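Local coordinates for ribosomal-protein-alanine acetyltransferase (Clostridium acetobutylicum, PDB 3DNS) that probably acetylates the N-terminal alanine of a ribosomal protein, and of which this chain is the N-terminal domain, at residues A[62-67]-A[94-99]. Residues are numbered along the deposited sequence; the frame is centred on the assembly and turned at random.
Sequences TYIKEI and TQPFVE
Lys-65 and Pro-96 carry most of this helix-to-helix contact in an N-terminal domain consistent with the GNAT acetyltransferase fold. Helix 61-78 and the short helix 95-99 cross here at -51°, with their local axes 9.0 Å apart. The backbones come nearest at the same two residues, where CA of Lys-65 and CA of Pro-96 lie 5.2 Å apart. The lysine chain runs across the proline ring at about a right angle. Its CG rests 3.6 Å from Pro-96 CB. Beyond that point the chain bends at chi3 (-107°) and carries the amino group past the proline to the carboxylate of Glu-99. NZ of Lys-65 and OE1 of Glu-99 are paired as a salt bridge, but are modelled too close together, so this pairing is doubtful.

Ile-64 meets the proline ring beside Lys-65, with its CG2 3.9 Å from Pro-96 CG. This methyl stands anti to the backbone N and turns to the proline, while the ethyl branch leads away from it. Pro-96 thus presents CB to both residues and CG to the isoleucine. Ile-64 also touches Ile-53 of strand 46-53, which ties this buried apolar patch to the central sheet. On the same short helix, Phe-97 stacks with Phe-124 of strand 117-127.

The outer part of the contact is polar. One turn before Glu-99, Gln-95 reaches the same carboxylate. Its NE2 gives a hydrogen bond to Glu-99 OE2 at 3.2 Å. OE2 lies in the amide plane of Gln-95, but NE2 comes from above the carboxylate plane of Glu-99, 38° out of it.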
ATOM      1  N   THR A  62      -9.733   9.207  -8.208  1.00 25.58           N
ATOM      2  CA  THR A  62      -9.511  10.632  -8.075  1.00 25.76           C
ATOM      3  C   THR A  62      -8.050  10.865  -7.673  1.00 25.44           C
ATOM      4  O   THR A  62      -7.446  11.862  -8.062  1.00 26.01           O
ATOM      5  CB  THR A  62     -10.430  11.309  -6.977  1.00 25.56           C
ATOM      6  OG1 THR A  62     -11.803  10.978  -7.184  1.00 27.26           O
ATOM      7  CG2 THR A  62     -10.295  12.811  -7.009  1.00 24.33           C
ATOM      8  N   TYR A  63      -7.497   9.962  -6.866  1.00 25.75           N
ATOM      9  CA  TYR A  63      -6.115  10.110  -6.353  1.00 26.14           C
ATOM     10  C   TYR A  63      -5.111   9.816  -7.440  1.00 25.13           C
ATOM     11  O   TYR A  63      -4.160  10.556  -7.642  1.00 24.24           O
ATOM     12  CB  TYR A  63      -5.872   9.223  -5.114  1.00 27.94           C
ATOM     13  CG  TYR A  63      -6.259   9.881  -3.802  1.00 29.17           C
ATOM     14  CD1 TYR A  63      -7.536  10.418  -3.600  1.00 32.44           C
ATOM     15  CD2 TYR A  63      -5.330   9.987  -2.755  1.00 30.84           C
ATOM     16  CE1 TYR A  63      -7.897  11.033  -2.349  1.00 30.06           C
ATOM     17  CE2 TYR A  63      -5.665  10.588  -1.533  1.00 30.62           C
ATOM     18  CZ  TYR A  63      -6.943  11.110  -1.336  1.00 30.44           C
ATOM     19  OH  TYR A  63      -7.212  11.688  -0.119  1.00 29.23           O
ATOM     20  N   ILE A  64      -5.339   8.733  -8.172  1.00 25.30           N
ATOM     21  CA  ILE A  64      -4.485   8.401  -9.311  1.00 23.70           C
ATOM     22  C   ILE A  64      -4.425   9.547 -10.307  1.00 23.19           C
ATOM     23  O   ILE A  64      -3.357   9.886 -10.782  1.00 22.79           O
ATOM     24  CB  ILE A  64      -4.948   7.116  -9.971  1.00 24.48           C
ATOM     25  CG1 ILE A  64      -4.910   5.939  -8.960  1.00 25.67           C
ATOM     26  CG2 ILE A  64      -4.082   6.754 -11.171  1.00 23.94           C
ATOM     27  CD1 ILE A  64      -3.721   5.991  -8.093  1.00 28.66           C
ATOM     28  N   LYS A  65      -5.588  10.105 -10.645  1.00 22.80           N
ATOM     29  CA  LYS A  65      -5.676  11.276 -11.523  1.00 23.10           C
ATOM     30  C   LYS A  65      -4.811  12.418 -11.003  1.00 21.26           C
ATOM     31  O   LYS A  65      -4.146  13.111 -11.801  1.00 20.07           O
ATOM     32  CB  LYS A  65      -7.125  11.781 -11.686  1.00 22.53           C
ATOM     33  CG  LYS A  65      -7.882  11.117 -12.815  1.00 26.06           C
ATOM     34  CD  LYS A  65      -9.309  11.685 -13.021  1.00 26.25           C
ATOM     35  CE  LYS A  65     -10.408  10.735 -12.543  1.00 28.82           C
ATOM     36  NZ  LYS A  65     -11.753  11.047 -13.187  1.00 29.43           N
ATOM     37  N   GLU A  66      -4.871  12.651  -9.703  1.00 20.47           N
ATOM     38  CA  GLU A  66      -4.066  13.711  -9.097  1.00 20.53           C
ATOM     39  C   GLU A  66      -2.584  13.384  -9.225  1.00 20.76           C
ATOM     40  O   GLU A  66      -1.757  14.244  -9.583  1.00 22.23           O
ATOM     41  CB  GLU A  66      -4.446  13.934  -7.638  1.00 20.51           C
ATOM     42  CG  GLU A  66      -3.568  14.960  -6.934  1.00 21.77           C
ATOM     43  CD  GLU A  66      -4.071  15.291  -5.552  1.00 21.69           C
ATOM     44  OE1 GLU A  66      -5.185  15.792  -5.424  1.00 27.73           O
ATOM     45  OE2 GLU A  66      -3.353  15.052  -4.585  1.00 24.53           O
ATOM     46  N   ILE A  67      -2.213  12.148  -8.941  1.00 19.64           N
ATOM     47  CA  ILE A  67      -0.793  11.795  -8.969  1.00 18.94           C
ATOM     48  C   ILE A  67      -0.234  12.057 -10.378  1.00 18.90           C
ATOM     49  O   ILE A  67       0.795  12.671 -10.567  1.00 18.81           O
ATOM     50  CB  ILE A  67      -0.598  10.300  -8.514  1.00 19.49           C
ATOM     51  CG1 ILE A  67      -0.974  10.141  -7.028  1.00 17.70           C
ATOM     52  CG2 ILE A  67       0.838   9.770  -8.801  1.00 18.30           C
ATOM     53  CD1 ILE A  67      -1.338   8.699  -6.595  1.00 17.57           C
ATOM     54  N   THR A  94      -7.512   1.949 -15.475  1.00 33.22           N
ATOM     55  CA  THR A  94      -7.066   2.660 -16.695  1.00 32.71           C
ATOM     56  C   THR A  94      -7.904   3.923 -16.972  1.00 32.06           C
ATOM     57  O   THR A  94      -7.591   4.768 -17.845  1.00 32.13           O
ATOM     58  CB  THR A  94      -7.098   1.722 -17.931  1.00 32.46           C
ATOM     59  OG1 THR A  94      -8.448   1.433 -18.286  1.00 33.49           O
ATOM     60  CG2 THR A  94      -6.389   0.412 -17.654  1.00 32.85           C
ATOM     61  N   GLN A  95      -8.986   4.042 -16.224  1.00 31.74           N
ATOM     62  CA  GLN A  95      -9.921   5.147 -16.347  1.00 31.52           C
ATOM     63  C   GLN A  95      -9.252   6.512 -16.153  1.00 31.05           C
ATOM     64  O   GLN A  95      -9.435   7.423 -16.987  1.00 29.83           O
ATOM     65  CB  GLN A  95     -11.050   4.900 -15.352  1.00 31.51           C
ATOM     66  CG  GLN A  95     -11.837   6.102 -14.921  1.00 32.82           C
ATOM     67  CD  GLN A  95     -12.931   5.720 -13.954  1.00 34.48           C
ATOM     68  OE1 GLN A  95     -12.813   4.704 -13.256  1.00 39.68           O
ATOM     69  NE2 GLN A  95     -14.011   6.519 -13.899  1.00 37.40           N
ATOM     70  N   PRO A  96      -8.447   6.668 -15.076  1.00 30.10           N
ATOM     71  CA  PRO A  96      -7.823   7.958 -14.882  1.00 30.15           C
ATOM     72  C   PRO A  96      -6.955   8.353 -16.072  1.00 29.58           C
ATOM     73  O   PRO A  96      -6.915   9.509 -16.439  1.00 29.77           O
ATOM     74  CB  PRO A  96      -6.959   7.767 -13.621  1.00 30.18           C
ATOM     75  CG  PRO A  96      -7.530   6.594 -12.926  1.00 31.38           C
ATOM     76  CD  PRO A  96      -8.042   5.712 -14.036  1.00 31.56           C
ATOM     77  N   PHE A  97      -6.263   7.394 -16.675  1.00 29.71           N
ATOM     78  CA  PHE A  97      -5.369   7.689 -17.794  1.00 29.44           C
ATOM     79  C   PHE A  97      -6.150   8.182 -19.002  1.00 29.59           C
ATOM     80  O   PHE A  97      -5.763   9.149 -19.696  1.00 32.03           O
ATOM     81  CB  PHE A  97      -4.600   6.453 -18.209  1.00 29.24           C
ATOM     82  CG  PHE A  97      -3.567   6.048 -17.243  1.00 29.44           C
ATOM     83  CD1 PHE A  97      -2.276   6.523 -17.366  1.00 25.62           C
ATOM     84  CD2 PHE A  97      -3.886   5.153 -16.200  1.00 30.50           C
ATOM     85  CE1 PHE A  97      -1.309   6.155 -16.439  1.00 29.07           C
ATOM     86  CE2 PHE A  97      -2.944   4.791 -15.292  1.00 30.43           C
ATOM     87  CZ  PHE A  97      -1.635   5.279 -15.414  1.00 30.27           C
ATOM     88  N   VAL A  98      -7.234   7.495 -19.297  1.00 29.71           N
ATOM     89  CA  VAL A  98      -8.040   7.838 -20.477  1.00 29.61           C
ATOM     90  C   VAL A  98      -8.721   9.216 -20.262  1.00 29.09           C
ATOM     91  O   VAL A  98      -8.803  10.043 -21.176  1.00 29.21           O
ATOM     92  CB  VAL A  98      -9.017   6.643 -20.831  1.00 29.88           C
ATOM     93  CG1 VAL A  98      -9.915   6.938 -22.031  1.00 29.91           C
ATOM     94  CG2 VAL A  98      -8.179   5.375 -21.109  1.00 30.98           C
ATOM     95  N   GLU A  99      -9.190   9.470 -19.050  1.00 29.15           N
ATOM     96  CA  GLU A  99      -9.840  10.747 -18.744  1.00 28.56           C
ATOM     97  C   GLU A  99      -8.872  11.954 -18.772  1.00 28.23           C
ATOM     98  O   GLU A  99      -9.293  13.093 -18.966  1.00 28.02           O
ATOM     99  CB  GLU A  99     -10.543  10.644 -17.380  1.00 28.43           C
ATOM    100  CG  GLU A  99     -11.677   9.621 -17.416  1.00 28.53           C
ATOM    101  CD  GLU A  99     -12.369   9.409 -16.076  1.00 29.30           C
ATOM    102  OE1 GLU A  99     -11.814   9.816 -15.032  1.00 29.92           O
ATOM    103  OE2 GLU A  99     -13.475   8.826 -16.072  1.00 25.38           O
TER